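Local atomic coordinates of oxalate-binding protein (Thermotoga maritima, PDB entry 1O4T), a protein that binds oxalate through a manganese ion in the cupin barrel of each subunit of a homodimer, and is probably an oxalate decarboxylase. Residues I26-I31 / V41-L46; M34-K38 / G67-H73; N54-L58 / V129-L133; E76-Y82 / D109-H114; L86-V90 / T119-L124. One frame throughout, in Å; residues are numbered along the deposited sequence.

Contact 1 of 5, residues I26-I31 / V41-L46; sequences ITPERI and VEMAHL
Glu-29 reaches along the sheet to His-45, and the two side chains meet at an oblique angle. A chi1 of 71° sets CG of Glu-29 between its backbone N and carbonyl carbon, and the chain beyond runs out extended until OE2 lies 2.6 Å from His-45 NE2. The NE2-H points at OE2 almost in the plane of the imidazole and meets the oxygen on its anti side, with carboxylate and ring planes 48° apart. On the same face CD1 of Ile-31 lies 4.0 Å from CB of Met-43, while CG of Met-43 sits over one face of the His-45 ring. The other face of the hairpin carries Glu-42, whose carboxylate packs against CB and CG of Pro-28. Farther along, CG2 of Ile-26 touches CB of Ala-44 at 4.0 Å. Beneath these side chains, paired backbone bonds join Glu-29 to Met-43 and Ile-31 to Val-41, so strands 29-32 and 40-45 form an antiparallel hairpin, with Arg-30 and Glu-42 as the non-hydrogen-bonded pair between them. Because Glu-29 and His-45 are both exposed, their short bond acts as a polar clasp at the surface, and the nearby carboxylate would probably stabilise a protonated imidazole.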
# COMPACT_ATOMS: atom_id res chain seq x y z
N ILE A 26 -11.09 3.56 -11.23
CA ILE A 26 -10.08 3.17 -12.22
C ILE A 26 -10.57 1.88 -12.84
O ILE A 26 -10.92 0.93 -12.12
CB ILE A 26 -8.72 2.90 -11.56
CG1 ILE A 26 -8.11 4.15 -10.91
CG2 ILE A 26 -7.75 2.25 -12.58
CD1 ILE A 26 -7.25 5.01 -11.79
N THR A 27 -10.58 1.81 -14.17
CA THR A 27 -11.00 0.59 -14.85
C THR A 27 -9.87 -0.44 -14.82
O THR A 27 -8.77 -0.20 -15.30
CB THR A 27 -11.43 0.88 -16.29
OG1 THR A 27 -12.45 1.90 -16.29
CG2 THR A 27 -12.13 -0.33 -16.91
N PRO A 28 -10.12 -1.58 -14.21
CA PRO A 28 -9.09 -2.60 -14.10
C PRO A 28 -8.81 -3.24 -15.45
O PRO A 28 -9.69 -3.22 -16.32
CB PRO A 28 -9.72 -3.59 -13.13
CG PRO A 28 -10.84 -2.80 -12.48
CD PRO A 28 -11.39 -2.01 -13.59
N GLU A 29 -7.60 -3.76 -15.66
CA GLU A 29 -7.38 -4.64 -16.80
C GLU A 29 -7.52 -6.08 -16.38
O GLU A 29 -6.95 -6.51 -15.38
CB GLU A 29 -6.05 -4.39 -17.52
CG GLU A 29 -4.77 -4.78 -16.83
CD GLU A 29 -3.54 -4.54 -17.69
OE1 GLU A 29 -3.60 -4.95 -18.88
OE2 GLU A 29 -2.53 -3.99 -17.17
N ARG A 30 -8.31 -6.83 -17.15
CA ARG A 30 -8.53 -8.24 -16.86
C ARG A 30 -7.42 -9.01 -17.56
O ARG A 30 -7.23 -8.85 -18.77
CB ARG A 30 -9.93 -8.66 -17.31
CG ARG A 30 -10.24 -10.13 -17.21
CD ARG A 30 -11.36 -10.57 -18.17
NE ARG A 30 -10.95 -10.94 -19.55
CZ ARG A 30 -11.81 -11.26 -20.54
NH1 ARG A 30 -13.12 -11.22 -20.32
NH2 ARG A 30 -11.36 -11.59 -21.74
N ILE A 31 -6.69 -9.83 -16.80
CA ILE A 31 -5.56 -10.60 -17.33
C ILE A 31 -5.82 -12.08 -17.07
O ILE A 31 -6.13 -12.46 -15.96
CB ILE A 31 -4.24 -10.19 -16.64
CG1 ILE A 31 -3.98 -8.69 -16.82
CG2 ILE A 31 -3.09 -11.02 -17.20
CD1 ILE A 31 -3.01 -8.11 -15.81
N VAL A 41 -7.61 -12.59 -13.57
CA VAL A 41 -7.23 -11.67 -12.53
C VAL A 41 -7.51 -10.22 -13.02
O VAL A 41 -7.69 -10.00 -14.22
CB VAL A 41 -5.76 -12.01 -12.24
CG1 VAL A 41 -4.86 -10.82 -12.23
CG2 VAL A 41 -5.67 -12.92 -11.03
N GLU A 42 -7.66 -9.26 -12.11
CA GLU A 42 -7.86 -7.84 -12.48
C GLU A 42 -6.79 -7.00 -11.87
O GLU A 42 -6.47 -7.16 -10.69
CB GLU A 42 -9.19 -7.28 -12.02
CG GLU A 42 -10.38 -7.86 -12.75
CD GLU A 42 -11.55 -6.90 -12.74
OE1 GLU A 42 -11.89 -6.34 -11.66
OE2 GLU A 42 -12.12 -6.69 -13.83
N MET A 43 -6.21 -6.12 -12.68
CA MET A 43 -5.17 -5.21 -12.23
C MET A 43 -5.58 -3.76 -12.52
O MET A 43 -5.80 -3.40 -13.66
CB MET A 43 -3.86 -5.52 -12.93
CG MET A 43 -2.70 -4.65 -12.42
SD MET A 43 -1.23 -4.80 -13.44
CE MET A 43 -0.71 -6.28 -12.89
N ALA A 44 -5.68 -2.97 -11.44
CA ALA A 44 -5.95 -1.53 -11.52
C ALA A 44 -4.66 -0.77 -11.25
O ALA A 44 -4.16 -0.79 -10.11
CB ALA A 44 -7.04 -1.14 -10.52
N HIS A 45 -4.12 -0.09 -12.26
CA HIS A 45 -2.91 0.70 -12.08
C HIS A 45 -3.29 2.03 -11.44
O HIS A 45 -4.13 2.76 -11.96
CB HIS A 45 -2.19 0.95 -13.39
CG HIS A 45 -1.95 -0.28 -14.21
ND1 HIS A 45 -0.70 -0.85 -14.34
CD2 HIS A 45 -2.81 -1.04 -14.94
CE1 HIS A 45 -0.80 -1.91 -15.13
NE2 HIS A 45 -2.07 -2.06 -15.49
N LEU A 46 -2.68 2.35 -10.31
CA LEU A 46 -3.10 3.50 -9.52
C LEU A 46 -2.20 4.72 -9.73
O LEU A 46 -2.69 5.85 -9.77
CB LEU A 46 -3.16 3.09 -8.05
CG LEU A 46 -4.06 1.90 -7.82
CD1 LEU A 46 -4.10 1.63 -6.34
CD2 LEU A 46 -5.44 2.09 -8.38
O HOH W 1 -6.11 0.01 -15.01

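Contact 2 of 5, residues M34-K38 / G67-H73; sequences MRGGK and GSSVGLH. With MN (manganese (II) ion), chain C; OXL (oxalate ion), chain D.
Arg-35 lies over His-73, the histidine that gives NE2 to the manganese ion at 2.2 Å. CG of Arg-35 makes a CH-pi contact, 4.0 Å from the ring centroid and 22° off its normal, and the guanidinium continues across the same ring with its centre above CD2, the two planes 31° apart. Bends at chi2 and chi3 (-89°) fold the arginine back over the imidazole. The ring is fixed from its other nitrogen as well: ND1-H donates to Gly-71 O at 2.8 Å, in the ring plane and in the carbonyl plane, which orients NE2 toward the metal. Next to it, the extended Met-34 runs alongside Val-70, its SD 4.0 Å from CG2 and its CE close to O2 of the oxalate.

Outward from this shell, Met-34 O accepts two backbone bonds, from Gly-71 N and from Gly-37 N. Gly-37 and Gly-71 come within 3.7 Å at their CA atoms, where a side chain on either would clash. Ser-69 OG takes the N-H of Lys-38 at 2.8 Å, while Lys-38 NZ forms a salt bridge with Glu-117. The loop between strands 29-32 and 40-45 thus lies along strand 69-74, whose opposite edge bonds to strand 113-117, and Met-34 also packs on Val-41 and Met-43 of strand 40-45.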
# COMPACT_ATOMS: atom_id res chain seq x y z
N MET A 34 -2.18 -14.88 -15.51
CA MET A 34 -1.18 -13.88 -15.27
C MET A 34 0.08 -14.58 -14.76
O MET A 34 0.02 -15.33 -13.79
CB MET A 34 -1.66 -12.88 -14.23
CG MET A 34 -0.70 -11.71 -14.08
SD MET A 34 -1.19 -10.55 -12.90
CE MET A 34 0.03 -9.39 -13.29
N ARG A 35 1.20 -14.30 -15.41
CA ARG A 35 2.46 -14.98 -15.16
C ARG A 35 2.33 -16.49 -15.13
O ARG A 35 3.01 -17.15 -14.36
CB ARG A 35 3.07 -14.48 -13.85
CG ARG A 35 3.24 -12.96 -13.78
CD ARG A 35 3.65 -12.30 -15.08
NE ARG A 35 5.10 -12.26 -15.23
CZ ARG A 35 5.86 -11.20 -14.97
NH1 ARG A 35 7.17 -11.29 -15.13
NH2 ARG A 35 5.31 -10.05 -14.55
N GLY A 36 1.47 -17.03 -15.97
CA GLY A 36 1.19 -18.45 -15.96
C GLY A 36 0.31 -18.98 -14.82
O GLY A 36 0.32 -20.19 -14.57
N GLY A 37 -0.46 -18.11 -14.15
CA GLY A 37 -1.34 -18.54 -13.05
C GLY A 37 -2.69 -19.06 -13.52
O GLY A 37 -2.90 -19.22 -14.71
N LYS A 38 -3.61 -19.31 -12.60
CA LYS A 38 -4.92 -19.90 -12.92
C LYS A 38 -6.00 -18.84 -13.05
O LYS A 38 -5.99 -17.82 -12.36
CB LYS A 38 -5.34 -20.90 -11.83
CG LYS A 38 -4.23 -21.87 -11.42
CD LYS A 38 -4.73 -23.01 -10.55
CE LYS A 38 -4.93 -22.61 -9.10
NZ LYS A 38 -5.48 -23.77 -8.26
N GLY A 67 -10.29 -19.15 -6.73
CA GLY A 67 -9.68 -20.15 -7.61
C GLY A 67 -8.51 -19.63 -8.46
O GLY A 67 -7.82 -20.43 -9.10
N SER A 68 -8.32 -18.32 -8.50
CA SER A 68 -7.35 -17.75 -9.41
C SER A 68 -5.99 -17.55 -8.72
O SER A 68 -5.90 -17.58 -7.47
CB SER A 68 -7.86 -16.43 -10.00
OG SER A 68 -7.93 -15.44 -8.99
N SER A 69 -4.96 -17.33 -9.52
CA SER A 69 -3.61 -17.11 -8.99
C SER A 69 -2.81 -16.24 -9.92
O SER A 69 -3.11 -16.15 -11.12
CB SER A 69 -2.87 -18.43 -8.80
OG SER A 69 -2.47 -19.05 -10.04
N VAL A 70 -1.81 -15.55 -9.37
CA VAL A 70 -0.71 -15.01 -10.16
C VAL A 70 0.39 -16.07 -10.11
O VAL A 70 0.75 -16.52 -9.04
CB VAL A 70 -0.16 -13.72 -9.59
CG1 VAL A 70 0.99 -13.23 -10.42
CG2 VAL A 70 -1.26 -12.67 -9.49
N GLY A 71 0.91 -16.44 -11.27
CA GLY A 71 1.81 -17.56 -11.41
C GLY A 71 3.20 -17.24 -10.93
O GLY A 71 3.53 -16.08 -10.72
N LEU A 72 3.99 -18.28 -10.73
CA LEU A 72 5.36 -18.11 -10.25
C LEU A 72 6.17 -17.31 -11.25
O LEU A 72 6.17 -17.61 -12.45
CB LEU A 72 6.02 -19.48 -9.95
CG LEU A 72 7.42 -19.53 -9.32
CD1 LEU A 72 7.37 -19.10 -7.86
CD2 LEU A 72 8.03 -20.92 -9.43
N HIS A 73 6.83 -16.25 -10.76
CA HIS A 73 7.74 -15.48 -11.58
C HIS A 73 8.78 -14.83 -10.69
O HIS A 73 8.58 -14.66 -9.50
CB HIS A 73 7.02 -14.37 -12.35
CG HIS A 73 6.32 -13.42 -11.45
ND1 HIS A 73 5.21 -13.78 -10.72
CD2 HIS A 73 6.60 -12.14 -11.09
CE1 HIS A 73 4.82 -12.76 -9.98
NE2 HIS A 73 5.64 -11.75 -10.20
MN MN C . 5.71 -10.07 -8.84
C1 OXL D . 3.15 -9.20 -9.52
C2 OXL D . 3.95 -8.66 -10.63
O1 OXL D . 1.87 -8.77 -9.47
O2 OXL D . 3.28 -8.00 -11.59
O3 OXL D . 3.63 -9.98 -8.67
O4 OXL D . 5.18 -8.77 -10.66
O HOH W 2 -4.32 -15.43 -13.64
O HOH W 3 4.46 -19.11 -13.95
O HOH W 4 -8.13 -23.10 -9.06

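Contact 3 of 5, residues N54-L58 / V129-L133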
# COMPACT_ATOMS: atom_id res chain seq x y z
N ASN A 54 10.17 7.27 -11.78
CA ASN A 54 10.91 6.10 -12.25
C ASN A 54 11.65 5.33 -11.13
O ASN A 54 12.57 4.54 -11.39
CB ASN A 54 11.88 6.50 -13.41
CG ASN A 54 11.15 7.20 -14.58
OD1 ASN A 54 10.20 6.67 -15.17
ND2 ASN A 54 11.61 8.41 -14.92
N LYS A 55 11.19 5.52 -9.88
CA LYS A 55 11.75 4.84 -8.71
C LYS A 55 11.00 3.54 -8.39
O LYS A 55 11.54 2.65 -7.74
CB LYS A 55 11.71 5.77 -7.51
CG LYS A 55 12.61 6.98 -7.66
CD LYS A 55 14.07 6.55 -7.65
CE LYS A 55 15.00 7.73 -7.63
NZ LYS A 55 16.41 7.27 -7.83
N ALA A 56 9.75 3.47 -8.84
CA ALA A 56 8.89 2.29 -8.72
C ALA A 56 8.24 2.10 -10.08
O ALA A 56 7.96 3.07 -10.78
CB ALA A 56 7.84 2.49 -7.65
N ARG A 57 8.06 0.86 -10.49
CA ARG A 57 7.49 0.62 -11.79
C ARG A 57 6.04 0.13 -11.76
O ARG A 57 5.41 0.07 -12.82
CB ARG A 57 8.41 -0.30 -12.62
CG ARG A 57 8.28 -1.80 -12.37
CD ARG A 57 9.04 -2.63 -13.43
NE ARG A 57 9.04 -4.06 -13.17
CZ ARG A 57 8.00 -4.88 -13.36
NH1 ARG A 57 6.86 -4.43 -13.86
NH2 ARG A 57 8.12 -6.15 -13.07
N LEU A 58 5.53 -0.22 -10.57
CA LEU A 58 4.16 -0.67 -10.39
C LEU A 58 3.58 -0.22 -9.05
O LEU A 58 4.22 -0.40 -8.02
CB LEU A 58 4.09 -2.21 -10.41
CG LEU A 58 2.67 -2.81 -10.36
CD1 LEU A 58 1.95 -2.53 -11.67
CD2 LEU A 58 2.74 -4.29 -10.10
N VAL A 129 3.37 -3.24 -5.17
CA VAL A 129 4.26 -2.14 -5.44
C VAL A 129 5.65 -2.70 -5.81
O VAL A 129 6.23 -3.44 -5.05
CB VAL A 129 4.44 -1.23 -4.20
CG1 VAL A 129 5.09 0.08 -4.60
CG2 VAL A 129 3.11 -0.97 -3.56
N ILE A 130 6.17 -2.35 -6.97
CA ILE A 130 7.48 -2.84 -7.37
C ILE A 130 8.44 -1.67 -7.30
O ILE A 130 8.19 -0.67 -7.94
CB ILE A 130 7.43 -3.46 -8.77
CG1 ILE A 130 6.47 -4.65 -8.78
CG2 ILE A 130 8.83 -3.93 -9.20
CD1 ILE A 130 6.18 -5.23 -10.21
N ILE A 131 9.53 -1.80 -6.55
CA ILE A 131 10.48 -0.73 -6.35
C ILE A 131 11.81 -1.16 -6.95
O ILE A 131 12.32 -2.27 -6.69
CB ILE A 131 10.55 -0.37 -4.85
CG1 ILE A 131 9.18 0.19 -4.38
CG2 ILE A 131 11.64 0.62 -4.59
CD1 ILE A 131 9.12 0.69 -2.94
N LEU A 132 12.36 -0.27 -7.76
CA LEU A 132 13.53 -0.55 -8.56
C LEU A 132 14.85 -0.56 -7.76
O LEU A 132 15.07 0.30 -6.90
CB LEU A 132 13.61 0.43 -9.73
CG LEU A 132 12.38 0.37 -10.66
CD1 LEU A 132 12.58 1.29 -11.86
CD2 LEU A 132 12.07 -1.05 -11.12
N LEU A 133 15.66 -1.57 -8.10
CA LEU A 133 17.00 -1.93 -7.56
C LEU A 133 17.05 -2.57 -6.16
O LEU A 133 17.35 -3.78 -6.06
CB LEU A 133 17.97 -0.77 -7.70
CG LEU A 133 17.98 -0.16 -9.10
CD1 LEU A 133 19.26 0.54 -9.27
CD2 LEU A 133 17.76 -1.13 -10.25
OXT LEU A 133 16.79 -1.95 -5.11
O HOH W 5 13.94 2.72 -6.85
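Ile-130 is wedged between Arg-57 and Leu-58. Its CG1 stands anti to the carbonyl carbon (chi1 -61°), and with chi2 near 180° the branch extends until CD1 lies 3.6 Å from CD2 of Leu-58. The same methyl sits over one face of the Arg-57 guanidinium, 3.5 Å above the plane and offset toward its rim. CG2, the other branch, meets CG and NE along the arginine stem. Arg-57 has CG between its backbone N and carbonyl carbon (chi1 82°), and from there to NE the chain is straight, carrying the charged end past Ile-130 to a salt bridge with Glu-78. CD2 of Leu-132 packs across that stem at about a right angle, 4.0 Å from Arg-57 CB. With an alanine in place of Ile-130, a gap would probably open beside Leu-58 and the oxalate, and the Arg-57 guanidinium would lose the methyl against its face.

The backbones are antiparallel. Leu-132 N donates to Lys-55 O, Arg-57 N to Ile-130 O and Ile-130 N to Leu-58 O, each at 3.0 Å, but the register slips by one residue between Ala-56 and Leu-58. This is a beta bulge, and the buried N of Leu-58 finds no partner. The bulge lies where strand 56-64 joins the C-terminal strand 124-132 in the cupin barrel, and Leu-58 and Ile-130 both touch the bound oxalate, forming an apolar wall of its pocket.

Contact 4 of 5, residues E76-Y82 / D109-H114; sequences EGEFEIY and DSGESH. With MN (manganese (II) ion), chain C; OXL (oxalate ion), chain D.
Strand 78-82 runs past a type II beta turn formed by Asp-109 to Glu-112, and the two backbones approach without pairing as neighbouring strands. Where they come close, Gly-77 N donates to Ser-110 OG at 3.0 Å, and Ser-110 CA lies against Glu-78 O. The turn is braced internally by Asp-109 N, which bonds almost straight (178°) to Glu-112 OE1.

Deeper in, Glu-80 and His-114 converge on the manganese ion. The fully extended Glu-80 brings OE2 to 2.1 Å from the metal, and His-114 NE2 binds it at 2.2 Å. Tyr-82 approaches from the opposite direction to His-114; the rings are nearly parallel, 22° apart, but slid so far that they barely overlap, and the phenol OH rests over the imidazole face. That hydroxyl donates to O3 of the oxalate, 2.6 Å away, an oxygen that also binds the metal. A phenylalanine in place of Tyr-82 would probably leave O3 without this donor and the ligand less firmly oriented.

His-73 and His-75 complete the protein ligands, giving the three-histidine, one-glutamate metal site of the cupins, with oxalate chelating through O3 and O4.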
# COMPACT_ATOMS: atom_id res chain seq x y z
N GLU A 76 14.18 -9.42 -10.66
CA GLU A 76 15.61 -9.14 -10.58
C GLU A 76 15.83 -7.68 -10.81
O GLU A 76 15.26 -7.10 -11.73
CB GLU A 76 16.44 -9.98 -11.59
CG GLU A 76 15.73 -10.28 -12.90
CD GLU A 76 16.41 -11.33 -13.76
OE1 GLU A 76 17.67 -11.46 -13.75
OE2 GLU A 76 15.64 -12.03 -14.46
N GLY A 77 16.65 -7.08 -9.95
CA GLY A 77 16.93 -5.67 -10.02
C GLY A 77 15.80 -4.81 -9.48
O GLY A 77 15.76 -3.61 -9.75
N GLU A 78 14.90 -5.42 -8.72
CA GLU A 78 13.77 -4.73 -8.11
C GLU A 78 13.25 -5.59 -6.97
O GLU A 78 13.68 -6.72 -6.80
CB GLU A 78 12.64 -4.50 -9.13
CG GLU A 78 12.05 -5.78 -9.66
CD GLU A 78 11.31 -5.64 -10.98
OE1 GLU A 78 11.40 -4.56 -11.61
OE2 GLU A 78 10.64 -6.64 -11.37
N PHE A 79 12.32 -5.05 -6.18
CA PHE A 79 11.66 -5.84 -5.17
C PHE A 79 10.18 -5.50 -5.16
O PHE A 79 9.78 -4.43 -5.61
CB PHE A 79 12.33 -5.70 -3.80
CG PHE A 79 12.27 -4.32 -3.20
CD1 PHE A 79 13.29 -3.42 -3.42
CD2 PHE A 79 11.20 -3.93 -2.41
CE1 PHE A 79 13.26 -2.17 -2.87
CE2 PHE A 79 11.15 -2.63 -1.88
CZ PHE A 79 12.21 -1.76 -2.11
N GLU A 80 9.37 -6.44 -4.68
CA GLU A 80 7.92 -6.26 -4.62
C GLU A 80 7.33 -6.48 -3.24
O GLU A 80 7.74 -7.37 -2.52
CB GLU A 80 7.23 -7.20 -5.62
CG GLU A 80 5.86 -6.70 -6.02
CD GLU A 80 5.27 -7.42 -7.20
OE1 GLU A 80 4.13 -7.11 -7.58
OE2 GLU A 80 5.94 -8.30 -7.74
N ILE A 81 6.36 -5.64 -2.91
CA ILE A 81 5.61 -5.73 -1.68
C ILE A 81 4.14 -5.95 -2.05
O ILE A 81 3.59 -5.23 -2.87
CB ILE A 81 5.73 -4.40 -0.88
CG1 ILE A 81 7.20 -4.02 -0.66
CG2 ILE A 81 4.95 -4.50 0.46
CD1 ILE A 81 7.34 -2.54 -0.35
N TYR A 82 3.50 -6.94 -1.46
CA TYR A 82 2.06 -7.00 -1.45
C TYR A 82 1.53 -6.57 -0.07
O TYR A 82 2.07 -6.98 0.97
CB TYR A 82 1.58 -8.42 -1.67
CG TYR A 82 1.90 -9.13 -2.97
CD1 TYR A 82 1.81 -10.52 -3.04
CD2 TYR A 82 2.26 -8.44 -4.14
CE1 TYR A 82 2.03 -11.19 -4.22
CE2 TYR A 82 2.47 -9.10 -5.31
CZ TYR A 82 2.38 -10.48 -5.36
OH TYR A 82 2.63 -11.14 -6.56
N ASP A 109 12.13 -10.16 -2.45
CA ASP A 109 13.36 -9.42 -2.64
C ASP A 109 13.92 -9.69 -4.02
O ASP A 109 13.47 -10.62 -4.72
CB ASP A 109 14.38 -9.82 -1.56
CG ASP A 109 15.28 -8.68 -1.15
OD1 ASP A 109 15.43 -7.68 -1.89
OD2 ASP A 109 15.89 -8.71 -0.07
N SER A 110 14.93 -8.92 -4.40
CA SER A 110 15.58 -9.08 -5.71
C SER A 110 16.14 -10.49 -5.77
O SER A 110 16.75 -10.95 -4.83
CB SER A 110 16.68 -8.01 -5.86
OG SER A 110 17.34 -8.02 -7.14
N GLY A 111 15.93 -11.18 -6.89
CA GLY A 111 16.47 -12.51 -7.07
C GLY A 111 15.53 -13.61 -6.67
O GLY A 111 15.77 -14.75 -7.04
N GLU A 112 14.48 -13.29 -5.90
CA GLU A 112 13.48 -14.28 -5.51
C GLU A 112 12.32 -14.37 -6.51
O GLU A 112 12.03 -13.43 -7.22
CB GLU A 112 12.89 -13.96 -4.15
CG GLU A 112 13.91 -13.74 -3.05
CD GLU A 112 13.28 -13.64 -1.67
OE1 GLU A 112 12.22 -12.98 -1.48
OE2 GLU A 112 13.89 -14.23 -0.76
N SER A 113 11.65 -15.50 -6.51
CA SER A 113 10.46 -15.72 -7.31
C SER A 113 9.29 -15.89 -6.38
O SER A 113 9.46 -16.42 -5.27
CB SER A 113 10.61 -16.96 -8.17
OG SER A 113 11.73 -16.88 -9.02
N HIS A 114 8.10 -15.44 -6.81
CA HIS A 114 6.89 -15.58 -6.02
C HIS A 114 5.63 -15.84 -6.85
O HIS A 114 5.66 -15.73 -8.10
CB HIS A 114 6.66 -14.35 -5.07
CG HIS A 114 6.31 -13.07 -5.76
ND1 HIS A 114 6.09 -11.90 -5.06
CD2 HIS A 114 6.22 -12.74 -7.07
CE1 HIS A 114 5.85 -10.91 -5.91
NE2 HIS A 114 5.93 -11.39 -7.14
MN MN C . 5.71 -10.07 -8.84
C1 OXL D . 3.15 -9.20 -9.52
C2 OXL D . 3.95 -8.66 -10.63
O1 OXL D . 1.87 -8.77 -9.47
O2 OXL D . 3.28 -8.00 -11.59
O3 OXL D . 3.63 -9.98 -8.67
O4 OXL D . 5.18 -8.77 -10.66
O HOH W 6 5.45 -9.61 -2.92

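Contact 5 of 5, residues L86-V90 / T119-L124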
# COMPACT_ATOMS: atom_id res chain seq x y z
N LEU A 86 -8.15 -7.66 1.29
CA LEU A 86 -9.38 -8.41 1.50
C LEU A 86 -9.12 -9.84 1.18
O LEU A 86 -8.41 -10.12 0.26
CB LEU A 86 -10.51 -7.95 0.53
CG LEU A 86 -11.16 -6.57 0.68
CD1 LEU A 86 -11.80 -6.13 -0.64
CD2 LEU A 86 -12.16 -6.57 1.78
N GLY A 87 -9.81 -10.74 1.88
CA GLY A 87 -9.84 -12.16 1.57
C GLY A 87 -8.67 -12.94 2.15
O GLY A 87 -7.94 -12.48 3.03
N GLU A 88 -8.48 -14.13 1.60
CA GLU A 88 -7.51 -15.09 2.08
C GLU A 88 -6.83 -15.80 0.91
O GLU A 88 -7.35 -15.89 -0.18
CB GLU A 88 -8.24 -16.16 2.91
CG GLU A 88 -8.46 -15.78 4.35
CD GLU A 88 -9.39 -16.76 5.06
OE1 GLU A 88 -9.80 -16.44 6.21
OE2 GLU A 88 -9.71 -17.82 4.47
N GLY A 89 -5.66 -16.34 1.16
CA GLY A 89 -4.95 -17.08 0.15
C GLY A 89 -3.60 -17.60 0.62
O GLY A 89 -3.34 -17.69 1.81
N VAL A 90 -2.77 -17.98 -0.34
CA VAL A 90 -1.47 -18.54 -0.06
C VAL A 90 -0.42 -17.81 -0.91
O VAL A 90 -0.56 -17.70 -2.14
CB VAL A 90 -1.43 -20.03 -0.35
CG1 VAL A 90 -0.09 -20.56 0.00
CG2 VAL A 90 -2.48 -20.78 0.42
N THR A 119 -7.24 -19.09 -2.25
CA THR A 119 -7.75 -20.38 -1.82
C THR A 119 -9.10 -20.23 -1.06
O THR A 119 -9.57 -21.17 -0.47
CB THR A 119 -6.70 -21.09 -0.94
OG1 THR A 119 -6.30 -20.23 0.12
CG2 THR A 119 -5.38 -21.27 -1.69
N GLY A 120 -9.72 -19.06 -1.09
CA GLY A 120 -10.99 -18.86 -0.37
C GLY A 120 -12.16 -18.72 -1.33
O GLY A 120 -12.00 -18.92 -2.55
N ASN A 121 -13.32 -18.33 -0.79
CA ASN A 121 -14.57 -18.21 -1.56
C ASN A 121 -15.05 -16.80 -1.81
O ASN A 121 -16.19 -16.62 -2.27
CB ASN A 121 -15.70 -18.96 -0.86
CG ASN A 121 -15.37 -20.41 -0.69
OD1 ASN A 121 -15.49 -21.23 -1.63
ND2 ASN A 121 -14.82 -20.73 0.48
N THR A 122 -14.23 -15.81 -1.45
CA THR A 122 -14.48 -14.45 -1.83
C THR A 122 -13.22 -13.92 -2.48
O THR A 122 -12.16 -14.57 -2.45
CB THR A 122 -14.83 -13.58 -0.60
OG1 THR A 122 -13.85 -13.76 0.42
CG2 THR A 122 -16.09 -14.05 0.06
N ASP A 123 -13.34 -12.75 -3.08
CA ASP A 123 -12.21 -12.15 -3.75
C ASP A 123 -11.05 -11.90 -2.79
O ASP A 123 -11.24 -11.42 -1.69
CB ASP A 123 -12.60 -10.83 -4.44
CG ASP A 123 -13.62 -11.02 -5.56
OD1 ASP A 123 -13.74 -12.11 -6.14
OD2 ASP A 123 -14.35 -10.07 -5.92
N LEU A 124 -9.84 -12.22 -3.24
CA LEU A 124 -8.62 -11.82 -2.57
C LEU A 124 -8.14 -10.52 -3.26
O LEU A 124 -7.86 -10.54 -4.44
CB LEU A 124 -7.56 -12.90 -2.71
CG LEU A 124 -6.10 -12.64 -2.33
CD1 LEU A 124 -5.94 -12.36 -0.85
CD2 LEU A 124 -5.30 -13.85 -2.76
O HOH W 7 -10.30 -15.15 -0.36
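Leu-124 packs its branched end against the backbone of residues 86-89. With CG anti to the backbone N (chi1 168°), its CD1 comes to 3.5 Å from Leu-86 O, and both methyls lie 3.9 Å from Glu-88 O. The main chain is equally close: Leu-124 CA makes a CA-H...O contact of 3.3 Å with the same Leu-86 O. Two glycines permit this fit. A CB on Gly-87 would run into Asp-123 O, and one on Gly-89 would strike CD2 of Leu-124. At the far end, Thr-119 and Val-90 cross at about a right angle, their CG2 methyls 3.6 Å apart, while OG1 of Thr-119 lies 3.4 Å from CA of Gly-89.

Between these two tight places the segments diverge. Residues 120-122 swing outward in a loop, with Asn-121 at the surface and clear of residues 86-90. A water sits beside Glu-88, accepting from Glu-88 N at 2.9 Å, and lies 2.9 Å from Thr-122 O, to which it can donate. The Glu-88 side chain itself is exposed. Asn-118 steadies the loop from its base, its OD1 taking Gly-120 N and its ND2 reaching Thr-122 O.

The contact joins the start of strand 88-93 to the turn leading from strand 113-117 into strand 124-132, at the end of the barrel away from contact 3. The two segments share no direct hydrogen bond, so cohesion comes from methyl groups laid on peptide backbone and from a probable water bridge, a junction that depends more on the close fit of its glycines than on polar pairing.

Along the chain, contact 1 closes before contact 3 opens, contact 2 alternates with both, and contacts 4 and 5 are nested inside the loop closed by contact 3. The six-stranded sheet carries contacts 1 and 3 and the first segment of contact 4; strands 69-74, 113-117 and 88-93 of the four-stranded sheet link contacts 2, 4 and 5. Contacts 2 and 4 both touch manganese and oxalate although their centres are 16 Å apart, so the metal site is built from both sheets. Contacts 3 and 4, with centres 10 Å apart, both touch the second subunit, which contact 1 reaches through Leu-46. Contact 5 lies 26 Å from contact 3, centre to centre, across the barrel.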